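Local coordinates for polyphosphate kinase (Porphyromonas gingivalis, PDB 2O8R), which probably catalyses the reversible transfer of the terminal phosphate of ATP to a growing chain of inorganic polyphosphate, at residues Y474-L479 / L595-I600. The protein carries 3 engineered substitutions. Sequence-based numbering, arbitrary orientation.
With SO4 (sulfate ion), chain F.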
# COMPACT_ATOMS: atom_id res chain seq x y z
N TYR A 474 -1.98 -19.45 -5.54
CA TYR A 474 -1.39 -20.62 -4.87
C TYR A 474 -2.38 -21.76 -4.77
O TYR A 474 -3.50 -21.58 -4.33
CB TYR A 474 -0.94 -20.26 -3.45
CG TYR A 474 0.45 -19.66 -3.37
CD1 TYR A 474 0.84 -18.65 -4.25
CD2 TYR A 474 1.37 -20.10 -2.43
CE1 TYR A 474 2.08 -18.11 -4.20
CE2 TYR A 474 2.64 -19.55 -2.38
CZ TYR A 474 2.98 -18.55 -3.27
OH TYR A 474 4.23 -17.97 -3.25
N SER A 475 -1.97 -22.95 -5.19
CA SER A 475 -2.71 -24.15 -4.87
C SER A 475 -2.26 -24.61 -3.48
O SER A 475 -1.05 -24.74 -3.21
CB SER A 475 -2.47 -25.22 -5.95
OG SER A 475 -2.91 -26.50 -5.55
N ASP A 476 -3.22 -24.82 -2.58
CA ASP A 476 -2.92 -25.27 -1.22
C ASP A 476 -4.04 -26.15 -0.67
O ASP A 476 -5.15 -26.17 -1.23
CB ASP A 476 -2.75 -24.07 -0.28
CG ASP A 476 -1.37 -23.51 -0.29
OD1 ASP A 476 -0.40 -24.28 -0.15
OD2 ASP A 476 -1.25 -22.27 -0.42
N THR A 477 -3.77 -26.83 0.43
CA THR A 477 -4.75 -27.74 1.02
C THR A 477 -4.98 -27.49 2.52
O THR A 477 -4.03 -27.35 3.31
CB THR A 477 -4.34 -29.18 0.75
OG1 THR A 477 -4.22 -29.36 -0.67
CG2 THR A 477 -5.39 -30.14 1.27
N THR A 478 -6.25 -27.41 2.90
CA THR A 478 -6.63 -27.09 4.26
C THR A 478 -7.58 -28.15 4.83
O THR A 478 -8.59 -28.49 4.20
CB THR A 478 -7.32 -25.72 4.33
OG1 THR A 478 -6.36 -24.70 3.98
CG2 THR A 478 -7.86 -25.45 5.72
N LEU A 479 -7.22 -28.68 6.00
CA LEU A 479 -8.05 -29.59 6.75
C LEU A 479 -8.79 -28.85 7.84
O LEU A 479 -8.20 -28.08 8.58
CB LEU A 479 -7.19 -30.67 7.41
CG LEU A 479 -7.98 -31.68 8.25
CD1 LEU A 479 -8.90 -32.47 7.34
CD2 LEU A 479 -7.06 -32.59 9.03
N LEU A 595 0.59 -21.98 -8.42
CA LEU A 595 1.81 -22.44 -7.80
C LEU A 595 1.48 -23.67 -6.97
O LEU A 595 0.66 -23.63 -6.04
CB LEU A 595 2.46 -21.32 -6.98
CG LEU A 595 3.84 -21.55 -6.37
CD1 LEU A 595 4.77 -20.36 -6.58
CD2 LEU A 595 3.67 -21.81 -4.92
N GLU A 596 2.09 -24.79 -7.35
CA GLU A 596 1.85 -26.09 -6.73
C GLU A 596 2.50 -26.14 -5.36
O GLU A 596 3.66 -26.53 -5.21
CB GLU A 596 2.38 -27.19 -7.62
CG GLU A 596 1.55 -27.42 -8.88
CD GLU A 596 0.19 -28.03 -8.60
OE1 GLU A 596 0.04 -28.78 -7.61
OE2 GLU A 596 -0.75 -27.75 -9.36
N HIS A 597 1.74 -25.75 -4.35
CA HIS A 597 2.37 -25.40 -3.10
C HIS A 597 2.05 -26.40 -2.03
O HIS A 597 2.66 -26.38 -0.97
CB HIS A 597 1.93 -23.99 -2.69
CG HIS A 597 2.67 -23.45 -1.51
ND1 HIS A 597 2.16 -23.52 -0.23
CD2 HIS A 597 3.88 -22.87 -1.41
CE1 HIS A 597 3.03 -22.98 0.60
NE2 HIS A 597 4.08 -22.57 -0.09
N SER A 598 1.09 -27.28 -2.29
CA SER A 598 0.72 -28.33 -1.33
C SER A 598 1.93 -29.16 -0.94
O SER A 598 2.84 -29.40 -1.75
CB SER A 598 -0.34 -29.26 -1.92
OG SER A 598 -1.59 -28.62 -2.02
N ARG A 599 1.95 -29.57 0.32
CA ARG A 599 2.90 -30.57 0.80
C ARG A 599 2.11 -31.73 1.38
O ARG A 599 1.42 -31.58 2.40
CB ARG A 599 3.84 -29.97 1.83
CG ARG A 599 4.54 -28.71 1.35
CD ARG A 599 4.77 -27.77 2.49
NE ARG A 599 5.69 -26.72 2.11
CZ ARG A 599 5.45 -25.42 2.21
NH1 ARG A 599 4.30 -24.99 2.72
NH2 ARG A 599 6.37 -24.54 1.82
N ILE A 600 2.18 -32.88 0.71
CA ILE A 600 1.33 -34.02 1.04
C ILE A 600 2.12 -35.33 1.00
O ILE A 600 2.92 -35.54 0.10
CB ILE A 600 0.13 -34.12 0.07
CG1 ILE A 600 -0.84 -32.96 0.30
CG2 ILE A 600 -0.57 -35.47 0.21
CD1 ILE A 600 -2.04 -32.92 -0.66
S SO4 F . 5.91 -21.00 2.50
O1 SO4 F . 5.29 -20.61 1.23
O2 SO4 F . 7.36 -21.11 2.30
O3 SO4 F . 5.62 -19.98 3.51
O4 SO4 F . 5.31 -22.25 2.97
O HOH W 1 -3.30 -28.31 -7.76
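The ring of Tyr474 lies over the side chain of Leu595, whose CD2 makes a CH-pi contact 3.7 Å from the ring centroid, 17° off the normal. The same ring reaches His597 obliquely, with planes at 48°, and Tyr474 CD2 sits over one face of the imidazole. The imidazole of His597 swings out opposite its own amide nitrogen (chi1 -172°), between Asp476 and a sulfate that probably comes from the crystallisation liquor. His597 ND1 donates to Asp476 OD1 over 2.7 Å, on the syn lone pair and nearly in the ring plane, although carboxylate and ring stand perpendicular. Thr463 also bonds OD1. With ND1 as donor and His597 NE2 giving its own hydrogen bond to sulfate O1 at 2.7 Å, both ring nitrogens are engaged and the ring's rotation is fixed. Arg599 presents the edge of its guanidinium to the same anion, NH1 and NH2 converging on O4, while its NE forms a salt bridge with Asp617. The backbones pair in a short parallel bridge: Ser475 N bonds Leu595 O at 2.8 Å, and His597 N returns to Ser475 O at 3.2 Å. Thr477 OG1 and Ser598 OG share a hydrogen bond of 3.0 Å. A water joins Ser475 OG to Glu596 OE2; Glu596 also has a salt bridge to Lys542 and a hydrogen bond to Gln649. Strand 595-596 thus extends the sheet of the first C-terminal domain with residues of the second. Tyr474 and His597 are predicted to bind ATP, and His597 lies about 6 Å (side chain to side chain) from His439, the predicted phosphohistidine; the sulfate may mark a phosphate site between PPK1's paired phospholipase D-like domains.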